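Local coordinates for protein ATP phosphoribosyltransferase (PDB 2VD3) that probably catalyses the magnesium-dependent condensation of ATP and 5-phosphoribose 1-diphosphate to phosphoribosyl-ATP, the first step of histidine biosynthesis, at residues L68-Y73 against V184-N189; I76-S81 against T120-I125; T42-I47 against S197-E202; V28-T33 against I47-S52. All blocks are in the same frame, centred on the assembly; numbering follows the deposited sequence.

Contact 1 of 4, residues L68-Y73 against V184-N189; sequences LGITGY and VKLIAN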
loop_
_atom_site.group_PDB
_atom_site.type_symbol
_atom_site.label_atom_id
_atom_site.label_comp_id
_atom_site.label_asym_id
_atom_site.label_seq_id
_atom_site.Cartn_x
_atom_site.Cartn_y
_atom_site.Cartn_z
ATOM N N LEU A 68 18.330 15.033 -21.292
ATOM C CA LEU A 68 17.402 16.033 -20.786
ATOM C C LEU A 68 16.764 15.500 -19.517
ATOM O O LEU A 68 16.725 14.282 -19.290
ATOM C CB LEU A 68 16.306 16.338 -21.822
ATOM C CG LEU A 68 16.677 16.857 -23.222
ATOM C CD1 LEU A 68 15.598 16.531 -24.246
ATOM C CD2 LEU A 68 16.908 18.338 -23.189
ATOM N N GLY A 69 16.271 16.415 -18.683
ATOM C CA GLY A 69 15.576 16.043 -17.461
ATOM C C GLY A 69 14.454 17.005 -17.165
ATOM O O GLY A 69 14.452 18.130 -17.651
ATOM N N ILE A 70 13.480 16.549 -16.394
ATOM C CA ILE A 70 12.409 17.404 -15.918
ATOM C C ILE A 70 12.493 17.269 -14.421
ATOM O O ILE A 70 12.287 16.181 -13.897
ATOM C CB ILE A 70 11.029 16.908 -16.405
ATOM C CG1 ILE A 70 10.910 17.044 -17.932
ATOM C CG2 ILE A 70 9.881 17.643 -15.663
ATOM C CD1 ILE A 70 9.633 16.432 -18.516
ATOM N N THR A 71 12.842 18.348 -13.730
ATOM C CA THR A 71 12.913 18.313 -12.268
ATOM C C THR A 71 12.759 19.705 -11.667
ATOM O O THR A 71 12.616 20.688 -12.397
ATOM C CB THR A 71 14.187 17.562 -11.736
ATOM O OG1 THR A 71 14.073 17.369 -10.321
ATOM C CG2 THR A 71 15.471 18.305 -12.049
ATOM N N GLY A 72 12.777 19.777 -10.339
ATOM C CA GLY A 72 12.527 21.022 -9.631
ATOM C C GLY A 72 13.778 21.855 -9.551
ATOM O O GLY A 72 14.869 21.318 -9.413
ATOM N N TYR A 73 13.612 23.174 -9.640
ATOM C CA TYR A 73 14.717 24.130 -9.576
ATOM C C TYR A 73 15.462 24.043 -8.247
ATOM O O TYR A 73 16.685 24.152 -8.214
ATOM C CB TYR A 73 14.192 25.550 -9.811
ATOM C CG TYR A 73 15.258 26.625 -9.839
ATOM C CD1 TYR A 73 16.242 26.641 -10.829
ATOM C CD2 TYR A 73 15.270 27.638 -8.886
ATOM C CE1 TYR A 73 17.212 27.637 -10.858
ATOM C CE2 TYR A 73 16.243 28.636 -8.904
ATOM C CZ TYR A 73 17.205 28.630 -9.893
ATOM O OH TYR A 73 18.171 29.612 -9.905
ATOM N N VAL A 184 9.307 23.914 -11.705
ATOM C CA VAL A 184 9.798 22.782 -12.480
ATOM C C VAL A 184 10.428 23.240 -13.801
ATOM O O VAL A 184 9.881 24.077 -14.527
ATOM C CB VAL A 184 8.691 21.721 -12.727
ATOM C CG1 VAL A 184 9.220 20.618 -13.620
ATOM C CG2 VAL A 184 8.226 21.133 -11.410
ATOM N N LYS A 185 11.581 22.669 -14.115
ATOM C CA LYS A 185 12.337 23.096 -15.278
ATOM C C LYS A 185 12.567 21.937 -16.222
ATOM O O LYS A 185 12.573 20.793 -15.795
ATOM C CB LYS A 185 13.678 23.678 -14.831
ATOM C CG LYS A 185 13.561 24.757 -13.786
ATOM C CD LYS A 185 13.041 26.052 -14.386
ATOM C CE LYS A 185 12.946 27.151 -13.335
ATOM N NZ LYS A 185 12.632 28.479 -13.944
ATOM N N LEU A 186 12.719 22.240 -17.510
ATOM C CA LEU A 186 13.295 21.297 -18.473
ATOM C C LEU A 186 14.768 21.641 -18.593
ATOM O O LEU A 186 15.122 22.793 -18.877
ATOM C CB LEU A 186 12.624 21.409 -19.849
ATOM C CG LEU A 186 13.243 20.558 -20.977
ATOM C CD1 LEU A 186 12.887 19.082 -20.837
ATOM C CD2 LEU A 186 12.863 21.072 -22.371
ATOM N N ILE A 187 15.627 20.647 -18.371
ATOM C CA ILE A 187 17.080 20.876 -18.416
ATOM C C ILE A 187 17.768 20.012 -19.450
ATOM O O ILE A 187 17.172 19.073 -19.981
ATOM C CB ILE A 187 17.778 20.681 -17.037
ATOM C CG1 ILE A 187 17.506 19.285 -16.467
ATOM C CG2 ILE A 187 17.383 21.789 -16.070
ATOM C CD1 ILE A 187 18.356 18.942 -15.252
ATOM N N ALA A 188 19.031 20.332 -19.730
ATOM C CA ALA A 188 19.762 19.640 -20.761
ATOM C C ALA A 188 21.248 19.534 -20.461
ATOM O O ALA A 188 21.852 20.456 -19.881
ATOM C CB ALA A 188 19.548 20.327 -22.119
ATOM N N ASN A 189 21.821 18.401 -20.867
ATOM C CA ASN A 189 23.247 18.226 -20.896
ATOM C C ASN A 189 23.802 19.116 -22.013
ATOM O O ASN A 189 23.186 19.249 -23.076
ATOM C CB ASN A 189 23.579 16.756 -21.152
ATOM C CG ASN A 189 25.058 16.487 -21.166
ATOM O OD1 ASN A 189 25.695 16.562 -22.211
ATOM N ND2 ASN A 189 25.620 16.182 -20.009
#

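Contact 2 of 4, residues I76-S81 against T120-I125; sequences IVERGS and TEFPGI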
loop_
_atom_site.group_PDB
_atom_site.type_symbol
_atom_site.label_atom_id
_atom_site.label_comp_id
_atom_site.label_asym_id
_atom_site.label_seq_id
_atom_site.Cartn_x
_atom_site.Cartn_y
_atom_site.Cartn_z
ATOM N N ILE A 76 17.903 21.166 -8.535
ATOM C CA ILE A 76 18.985 21.609 -9.419
ATOM C C ILE A 76 19.945 22.534 -8.670
ATOM O O ILE A 76 21.159 22.361 -8.740
ATOM C CB ILE A 76 18.445 22.335 -10.691
ATOM C CG1 ILE A 76 17.460 21.439 -11.458
ATOM C CG2 ILE A 76 19.593 22.773 -11.585
ATOM C CD1 ILE A 76 16.750 22.117 -12.608
ATOM N N VAL A 77 19.406 23.500 -7.937
ATOM C CA VAL A 77 20.257 24.425 -7.201
ATOM C C VAL A 77 20.980 23.745 -6.042
ATOM O O VAL A 77 22.178 23.974 -5.857
ATOM C CB VAL A 77 19.491 25.679 -6.732
ATOM C CG1 VAL A 77 20.286 26.430 -5.669
ATOM C CG2 VAL A 77 19.224 26.592 -7.921
ATOM N N GLU A 78 20.264 22.904 -5.288
ATOM C CA GLU A 78 20.841 22.220 -4.125
ATOM C C GLU A 78 22.060 21.375 -4.495
ATOM O O GLU A 78 23.096 21.435 -3.829
ATOM C CB GLU A 78 19.789 21.362 -3.413
ATOM C CG GLU A 78 20.298 20.644 -2.155
ATOM C CD GLU A 78 20.590 21.585 -0.984
ATOM O OE1 GLU A 78 20.114 22.745 -0.993
ATOM O OE2 GLU A 78 21.293 21.155 -0.045
ATOM N N ARG A 79 21.927 20.598 -5.564
ATOM C CA ARG A 79 23.035 19.804 -6.081
ATOM C C ARG A 79 24.130 20.641 -6.705
ATOM O O ARG A 79 25.268 20.186 -6.817
ATOM C CB ARG A 79 22.529 18.837 -7.141
ATOM C CG ARG A 79 21.706 17.722 -6.594
ATOM C CD ARG A 79 22.591 16.611 -6.108
ATOM N NE ARG A 79 21.861 15.360 -6.209
ATOM C CZ ARG A 79 22.409 14.157 -6.287
ATOM N NH1 ARG A 79 21.616 13.092 -6.365
ATOM N NH2 ARG A 79 23.729 14.014 -6.283
ATOM N N GLY A 80 23.786 21.848 -7.141
ATOM C CA GLY A 80 24.732 22.685 -7.867
ATOM C C GLY A 80 25.232 22.034 -9.147
ATOM O O GLY A 80 26.327 22.334 -9.604
ATOM N N SER A 81 24.407 21.162 -9.730
ATOM C CA SER A 81 24.766 20.386 -10.921
ATOM C C SER A 81 25.006 21.273 -12.132
ATOM O O SER A 81 24.372 22.326 -12.271
ATOM C CB SER A 81 23.648 19.389 -11.243
ATOM O OG SER A 81 23.457 18.469 -10.173
ATOM N N THR A 120 16.814 21.918 8.134
ATOM C CA THR A 120 16.517 22.039 6.726
ATOM C C THR A 120 16.603 20.691 6.021
ATOM O O THR A 120 17.191 19.742 6.534
ATOM C CB THR A 120 17.471 23.049 6.045
ATOM O OG1 THR A 120 17.016 23.332 4.713
ATOM C CG2 THR A 120 18.898 22.508 5.996
ATOM N N GLU A 121 15.984 20.607 4.851
ATOM C CA GLU A 121 16.239 19.489 3.958
ATOM C C GLU A 121 17.170 19.960 2.856
ATOM O O GLU A 121 17.625 19.158 2.045
ATOM C CB GLU A 121 14.941 18.926 3.395
ATOM C CG GLU A 121 14.032 18.361 4.464
ATOM C CD GLU A 121 12.845 17.638 3.886
ATOM O OE1 GLU A 121 11.709 18.035 4.208
ATOM O OE2 GLU A 121 13.045 16.685 3.102
ATOM N N PHE A 122 17.475 21.261 2.867
ATOM C CA PHE A 122 18.285 21.898 1.824
ATOM C C PHE A 122 19.490 22.644 2.403
ATOM O O PHE A 122 19.549 23.871 2.326
ATOM C CB PHE A 122 17.418 22.845 0.979
ATOM C CG PHE A 122 16.298 22.152 0.263
ATOM C CD1 PHE A 122 15.069 21.951 0.893
ATOM C CD2 PHE A 122 16.476 21.684 -1.033
ATOM C CE1 PHE A 122 14.038 21.290 0.244
ATOM C CE2 PHE A 122 15.452 21.031 -1.699
ATOM C CZ PHE A 122 14.228 20.826 -1.057
ATOM N N PRO A 123 20.469 21.897 2.958
ATOM C CA PRO A 123 21.623 22.525 3.599
ATOM C C PRO A 123 22.459 23.375 2.648
ATOM O O PRO A 123 22.978 24.407 3.062
ATOM C CB PRO A 123 22.431 21.332 4.121
ATOM C CG PRO A 123 21.988 20.179 3.284
ATOM C CD PRO A 123 20.552 20.422 3.008
ATOM N N GLY A 124 22.573 22.962 1.389
ATOM C CA GLY A 124 23.334 23.725 0.397
ATOM C C GLY A 124 22.774 25.118 0.175
ATOM O O GLY A 124 23.470 26.119 0.354
ATOM N N ILE A 125 21.507 25.171 -0.215
ATOM C CA ILE A 125 20.792 26.431 -0.393
ATOM C C ILE A 125 20.798 27.233 0.908
ATOM O O ILE A 125 20.986 28.446 0.882
ATOM C CB ILE A 125 19.332 26.187 -0.882
ATOM C CG1 ILE A 125 19.336 25.643 -2.318
ATOM C CG2 ILE A 125 18.475 27.457 -0.763
ATOM C CD1 ILE A 125 18.034 24.941 -2.751
#

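Contact 3 of 4, residues T42-I47 against S197-E202; sequences TQHPQI and SGIIEE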
loop_
_atom_site.group_PDB
_atom_site.type_symbol
_atom_site.label_atom_id
_atom_site.label_comp_id
_atom_site.label_asym_id
_atom_site.label_seq_id
_atom_site.Cartn_x
_atom_site.Cartn_y
_atom_site.Cartn_z
ATOM N N THR A 42 8.637 6.208 -26.203
ATOM C CA THR A 42 7.612 7.241 -26.321
ATOM C C THR A 42 7.005 7.174 -27.715
ATOM O O THR A 42 7.417 6.340 -28.529
ATOM C CB THR A 42 8.183 8.658 -26.072
ATOM O OG1 THR A 42 9.104 8.998 -27.115
ATOM C CG2 THR A 42 8.895 8.723 -24.732
ATOM N N GLN A 43 6.037 8.049 -27.995
ATOM C CA GLN A 43 5.393 8.096 -29.318
ATOM C C GLN A 43 6.353 8.537 -30.421
ATOM O O GLN A 43 6.094 8.303 -31.603
ATOM C CB GLN A 43 4.141 8.985 -29.311
ATOM C CG GLN A 43 3.014 8.518 -28.395
ATOM C CD GLN A 43 2.474 7.152 -28.755
ATOM O OE1 GLN A 43 2.262 6.838 -29.929
ATOM N NE2 GLN A 43 2.233 6.329 -27.738
ATOM N N HIS A 44 7.463 9.158 -30.030
ATOM C CA HIS A 44 8.518 9.546 -30.963
ATOM C C HIS A 44 9.636 8.499 -30.961
ATOM O O HIS A 44 10.181 8.177 -29.911
ATOM C CB HIS A 44 9.060 10.920 -30.585
ATOM C CG HIS A 44 9.881 11.570 -31.654
ATOM N ND1 HIS A 44 11.001 10.980 -32.200
ATOM C CD2 HIS A 44 9.763 12.779 -32.251
ATOM C CE1 HIS A 44 11.517 11.784 -33.114
ATOM N NE2 HIS A 44 10.789 12.887 -33.158
ATOM N N PRO A 45 9.967 7.941 -32.138
ATOM C CA PRO A 45 10.959 6.854 -32.227
ATOM C C PRO A 45 12.374 7.209 -31.748
ATOM O O PRO A 45 13.189 6.311 -31.535
ATOM C CB PRO A 45 10.970 6.509 -33.725
ATOM C CG PRO A 45 9.659 6.994 -34.229
ATOM C CD PRO A 45 9.400 8.256 -33.461
ATOM N N GLN A 46 12.662 8.495 -31.581
ATOM C CA GLN A 46 13.991 8.931 -31.160
ATOM C C GLN A 46 14.017 9.398 -29.698
ATOM O O GLN A 46 15.055 9.849 -29.202
ATOM C CB GLN A 46 14.497 10.066 -32.055
ATOM C CG GLN A 46 14.615 9.767 -33.546
ATOM C CD GLN A 46 14.995 11.024 -34.326
ATOM O OE1 GLN A 46 14.173 11.606 -35.036
ATOM N NE2 GLN A 46 16.232 11.470 -34.155
ATOM N N ILE A 47 12.884 9.312 -29.012
ATOM C CA ILE A 47 12.835 9.762 -27.634
ATOM C C ILE A 47 12.475 8.627 -26.690
ATOM O O ILE A 47 11.422 8.004 -26.829
ATOM C CB ILE A 47 11.865 10.973 -27.438
ATOM C CG1 ILE A 47 12.308 12.158 -28.311
ATOM C CG2 ILE A 47 11.799 11.383 -25.960
ATOM C CD1 ILE A 47 11.246 13.206 -28.523
ATOM N N SER A 197 20.938 18.812 -31.317
ATOM C CA SER A 197 20.077 20.004 -31.183
ATOM C C SER A 197 18.792 19.955 -31.994
ATOM O O SER A 197 17.824 20.608 -31.638
ATOM C CB SER A 197 20.842 21.281 -31.541
ATOM O OG SER A 197 21.197 21.285 -32.908
ATOM N N GLY A 198 18.791 19.199 -33.087
ATOM C CA GLY A 198 17.590 19.043 -33.903
ATOM C C GLY A 198 16.464 18.452 -33.080
ATOM O O GLY A 198 15.500 19.139 -32.730
ATOM N N ILE A 199 16.611 17.176 -32.748
ATOM C CA ILE A 199 15.637 16.454 -31.938
ATOM C C ILE A 199 15.346 17.137 -30.600
ATOM O O ILE A 199 14.221 17.068 -30.095
ATOM C CB ILE A 199 16.069 14.972 -31.717
ATOM C CG1 ILE A 199 14.963 14.166 -31.035
ATOM C CG2 ILE A 199 17.376 14.875 -30.929
ATOM C CD1 ILE A 199 13.684 14.092 -31.825
ATOM N N ILE A 200 16.348 17.801 -30.027
ATOM C CA ILE A 200 16.141 18.452 -28.732
ATOM C C ILE A 200 15.198 19.629 -28.909
ATOM O O ILE A 200 14.208 19.744 -28.184
ATOM C CB ILE A 200 17.473 18.845 -28.023
ATOM C CG1 ILE A 200 18.174 17.587 -27.493
ATOM C CG2 ILE A 200 17.219 19.844 -26.894
ATOM C CD1 ILE A 200 19.422 17.843 -26.684
ATOM N N GLU A 201 15.489 20.483 -29.891
ATOM C CA GLU A 201 14.610 21.613 -30.205
ATOM C C GLU A 201 13.227 21.149 -30.668
ATOM O O GLU A 201 12.239 21.865 -30.491
ATOM C CB GLU A 201 15.238 22.539 -31.250
ATOM C CG GLU A 201 16.448 23.347 -30.746
ATOM C CD GLU A 201 16.109 24.334 -29.630
ATOM O OE1 GLU A 201 16.933 24.483 -28.704
ATOM O OE2 GLU A 201 15.031 24.961 -29.678
ATOM N N GLU A 202 13.157 19.955 -31.253
ATOM C CA GLU A 202 11.879 19.383 -31.651
ATOM C C GLU A 202 11.000 19.098 -30.420
ATOM O O GLU A 202 9.833 19.495 -30.376
ATOM C CB GLU A 202 12.078 18.125 -32.501
ATOM C CG GLU A 202 10.774 17.532 -33.013
ATOM C CD GLU A 202 10.966 16.273 -33.829
ATOM O OE1 GLU A 202 12.069 16.078 -34.390
ATOM O OE2 GLU A 202 10.001 15.479 -33.922
HETATM O O HOH W 1 13.505 13.599 -36.284
#

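Contact 4 of 4, residues V28-T33 against I47-S52; sequences VGLKDT and IEVMFS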
loop_
_atom_site.group_PDB
_atom_site.type_symbol
_atom_site.label_atom_id
_atom_site.label_comp_id
_atom_site.label_asym_id
_atom_site.label_seq_id
_atom_site.Cartn_x
_atom_site.Cartn_y
_atom_site.Cartn_z
ATOM N N VAL A 28 4.672 13.355 -27.321
ATOM C CA VAL A 28 5.735 12.453 -26.888
ATOM C C VAL A 28 5.278 11.642 -25.677
ATOM O O VAL A 28 6.016 11.472 -24.710
ATOM C CB VAL A 28 7.068 13.243 -26.594
ATOM C CG1 VAL A 28 8.176 12.314 -26.131
ATOM C CG2 VAL A 28 7.530 13.995 -27.837
ATOM N N GLY A 29 4.050 11.136 -25.738
ATOM C CA GLY A 29 3.516 10.300 -24.668
ATOM C C GLY A 29 4.266 8.984 -24.545
ATOM O O GLY A 29 4.864 8.509 -25.512
ATOM N N LEU A 30 4.228 8.399 -23.353
ATOM C CA LEU A 30 4.854 7.106 -23.092
ATOM C C LEU A 30 4.226 6.022 -23.959
ATOM O O LEU A 30 3.000 5.937 -24.064
ATOM C CB LEU A 30 4.718 6.737 -21.615
ATOM C CG LEU A 30 5.332 7.661 -20.558
ATOM C CD1 LEU A 30 4.864 7.225 -19.176
ATOM C CD2 LEU A 30 6.847 7.659 -20.630
ATOM N N LYS A 31 5.071 5.202 -24.578
ATOM C CA LYS A 31 4.609 4.184 -25.523
ATOM C C LYS A 31 4.946 2.775 -25.073
ATOM O O LYS A 31 6.123 2.402 -25.007
ATOM C CB LYS A 31 5.219 4.423 -26.905
ATOM C CG LYS A 31 4.607 3.592 -28.029
ATOM C CD LYS A 31 5.597 3.419 -29.164
ATOM C CE LYS A 31 4.891 3.096 -30.465
ATOM N NZ LYS A 31 5.852 2.567 -31.473
ATOM N N ASP A 32 3.901 1.998 -24.786
ATOM C CA ASP A 32 4.014 0.559 -24.488
ATOM C C ASP A 32 4.846 0.288 -23.234
ATOM O O ASP A 32 5.625 -0.670 -23.180
ATOM C CB ASP A 32 4.573 -0.210 -25.699
ATOM C CG ASP A 32 3.677 -0.110 -26.916
ATOM O OD1 ASP A 32 2.445 -0.195 -26.751
ATOM O OD2 ASP A 32 4.202 0.036 -28.040
ATOM N N THR A 33 4.662 1.149 -22.233
ATOM C CA THR A 33 5.441 1.111 -20.998
ATOM C C THR A 33 5.090 -0.109 -20.163
ATOM O O THR A 33 4.023 -0.162 -19.549
ATOM C CB THR A 33 5.203 2.369 -20.147
ATOM O OG1 THR A 33 5.270 3.530 -20.982
ATOM C CG2 THR A 33 6.238 2.465 -19.014
ATOM N N ILE A 47 12.884 9.312 -29.012
ATOM C CA ILE A 47 12.835 9.762 -27.634
ATOM C C ILE A 47 12.475 8.627 -26.690
ATOM O O ILE A 47 11.422 8.004 -26.829
ATOM C CB ILE A 47 11.865 10.973 -27.438
ATOM C CG1 ILE A 47 12.308 12.158 -28.311
ATOM C CG2 ILE A 47 11.799 11.383 -25.960
ATOM C CD1 ILE A 47 11.246 13.206 -28.523
ATOM N N GLU A 48 13.355 8.364 -25.730
ATOM C CA GLU A 48 13.028 7.449 -24.645
ATOM C C GLU A 48 12.988 8.169 -23.288
ATOM O O GLU A 48 13.525 9.276 -23.124
ATOM C CB GLU A 48 13.972 6.243 -24.624
ATOM C CG GLU A 48 15.163 6.413 -23.714
ATOM C CD GLU A 48 16.284 5.433 -23.992
ATOM O OE1 GLU A 48 17.418 5.725 -23.552
ATOM O OE2 GLU A 48 16.038 4.387 -24.643
ATOM N N VAL A 49 12.331 7.531 -22.327
ATOM C CA VAL A 49 12.172 8.094 -21.000
ATOM C C VAL A 49 12.871 7.199 -19.998
ATOM O O VAL A 49 12.696 5.974 -20.021
ATOM C CB VAL A 49 10.675 8.287 -20.639
ATOM C CG1 VAL A 49 10.483 8.518 -19.142
ATOM C CG2 VAL A 49 10.091 9.442 -21.447
ATOM N N MET A 50 13.702 7.817 -19.159
ATOM C CA MET A 50 14.262 7.142 -18.000
ATOM C C MET A 50 13.588 7.622 -16.720
ATOM O O MET A 50 13.640 8.810 -16.388
ATOM C CB MET A 50 15.777 7.351 -17.899
ATOM C CG MET A 50 16.378 6.582 -16.722
ATOM S SD MET A 50 18.165 6.672 -16.533
ATOM C CE MET A 50 18.381 8.429 -16.255
ATOM N N PHE A 51 12.972 6.693 -16.001
ATOM C CA PHE A 51 12.393 6.994 -14.704
ATOM C C PHE A 51 13.458 7.081 -13.613
ATOM O O PHE A 51 14.102 6.100 -13.261
ATOM C CB PHE A 51 11.306 5.981 -14.349
ATOM C CG PHE A 51 10.107 6.064 -15.235
ATOM C CD1 PHE A 51 9.709 4.970 -15.986
ATOM C CD2 PHE A 51 9.378 7.256 -15.334
ATOM C CE1 PHE A 51 8.591 5.047 -16.816
ATOM C CE2 PHE A 51 8.277 7.355 -16.162
ATOM C CZ PHE A 51 7.876 6.249 -16.905
ATOM N N SER A 52 13.619 8.284 -13.085
ATOM C CA SER A 52 14.637 8.584 -12.115
ATOM C C SER A 52 13.988 9.315 -10.966
ATOM O O SER A 52 13.003 10.014 -11.174
ATOM C CB SER A 52 15.680 9.493 -12.762
ATOM O OG SER A 52 16.293 8.864 -13.873
#

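Contact 1 of 4, residues L68-Y73 against V184-N189
K185 and Y73 lie side by side and point the same way, and the lysine can be followed outward atom by atom. Its CB sits 4.0 Å from T71 O, and its CG is 4.1 Å from Y73 CB. A bend at chi2 (-74°) then turns the chain, so that CE returns to the tyrosine and lies 4.1 Å from Y73 CB. NZ is 5.5 Å from the centre of the Y73 ring, at most a weak cation-pi attraction; its firm partner is the carboxylate of D88, in a salt bridge. Beneath these side chains L68-G72 and V184-A188 pair antiparallel, G69 with I187 and T71 with K185 in the hydrogen-bonded positions. The bond from K185 N to T71 O is short and nearly straight (2.8 Å, 175°). Strand order 47-52, 5-10, 68-72, 173-188, 84-88, with 173-188 running against its neighbours, is that of a lobe of the type II periplasmic binding protein fold. On the face carrying L68, I70, V184, L186 and A188, I70 CG2 meets V184 CG1 at 3.7 Å and L68 CD2 meets A188 CB at 3.5 Å; I7 and L86 pack there from the flanking strands. On the other face I187 CG1 rests over the side-chain-free G69, 3.5 Å from its O, and I76 of helix 73-79 packs beside it.

Contact 2 of 4, residues I76-S81 against T120-I125
The carboxylate of E78 comes to the edge of the F122 ring, where OE1 lies near the ring plane, and the two flat groups stand 79° apart. That oxygen is closer still to the stem of the phenylalanine, 3.3 Å from F122 CB, while E78 CB and CG run past F122 CD2. The contact joins two helices by way of a helix N-terminus: F122 is the N-cap residue of helix 123-132, and the glutamate, from the last turn of helix 73-79, accepts two N-H groups of the first turn. I125 N donates to E78 OE1 at 2.9 Å, almost straight at 172°, and G124 N donates to E78 OE2 at 2.6 Å along a more bent path. Both oxygens are met on their syn sides, somewhat out of the carboxylate plane; because each takes a separate N-H, the two bonds together restrict the group's rotation. The E78 side chain bends at chi2 (70°) to bring it there. A negative group at the positive end of a helix is probably favoured electrostatically. P123 N has no hydrogen to give, and P123 CD lies 3.2 Å from E78 OE2. Strand 68-72 leads into the glutamate's helix, and helix 123-132 follows strand 117-120 in the other part of the sheet, consistent with a bridge between the two lobes of the binding-protein-like fold. T120 OG1 accepts from F122 N (2.8 Å) in an ST turn just before the helix. The side chains of V77 and I125 cross at about a right angle, with V77 CG1 3.6 Å from I125 CG1.

Contact 3 of 4, residues T42-I47 against S197-E202
H44 and E202 reach each other from opposite directions and carry the polar part of the contact. H44 NE2 donates to E202 OE2 at 2.8 Å; the oxygen lies in the imidazole plane, yet the bond is bent (131°) and arrives from 50° above the carboxylate plane. A second bond holds the ring: Q46 N donates to H44 ND1 at 3.1 Å, also in the ring plane. With ND1 used as an acceptor, the ring is probably kept with a proton on NE2, facing the glutamate. Q46 sends its NE2 to P3 O.

The apolar part centres on one methyl. I199 CD1 lies 3.4 Å from H44 CE1, coming in obliquely to the ring, and is 4.1 Å from Q46 CB and 4.2 Å from I47 CD1. With CG1 anti to the backbone N (chi1 -172°), I199 extends from the helix into this group, and I5 of strand 5-10 also packs on I199.

Across the subunit interface F265 of the third subunit packs on E202. The loop closes through I47 N to H44 O (3.1 Å), a type I beta turn linking strands 39-42 and 47-52 of a hairpin, here docked by its turn on the first turns of helix 197-212.

Contact 4 of 4, residues V28-T33 against I47-S52
V28 and I47 cross at about a right angle, V28 CG1 lying 3.7 Å from I47 CG2 and V28 CG2 lying 3.9 Å from I47 CD1. The next pair is L30 against V49: L30 CD2, 3.8 Å from V49 CG2, also comes near F51 CZ, while L30 CD1 meets the F51 ring at its edge, in plane, 3.9 Å from F51 CZ. T33 CG2 comes to the same ring edge, 4.1 Å from F51 CE1. V49 CG1 sits over one face of that ring, offset toward its rim, so the phenylalanine is flanked by its own strand as well.

Beyond this shell, the alternation I47, V49, F51 puts one face of strand 47-52 against the 28-33 segment. With OG1 beside the backbone N (chi1 -46°), T33 CG2 stands anti to that N and meets the ring, and OG1 bonds S40 OG. D32 OD1 accepts a bond from R93 N of the third subunit, so the segment borders the interface.

Strand 39-42 pairs antiparallel with both 30-31 and 47-52, its T42 touching V28 and V49, while strand 5-10 runs parallel to 47-52 along the other edge and contributes I7 and V9 to V49.

In the fold
Contacts 1, 3 and 4 lie in one lobe, and contact 2 probably bridges toward the other, its centre about 30 Å from that of contact 3. Contact 1 touches contact 2 through I187 CG2 and I76 CD1 (3.5 Å) and contact 3 through L68 CD2 and I200 CG2 (4.0 Å). Contacts 3 and 4 share I47, and a probable hydrogen bond from Q43 N to G29 O (2.8 Å) joins their loops. In this family the substrates are expected in the cleft between the lobes. Separately, a bound magnesium ion lies about 7 Å from the F122 side chain. The inhibitor histidine is bound by residues including G237-G240, T242 and H256-V258, in the separate C-terminal domain.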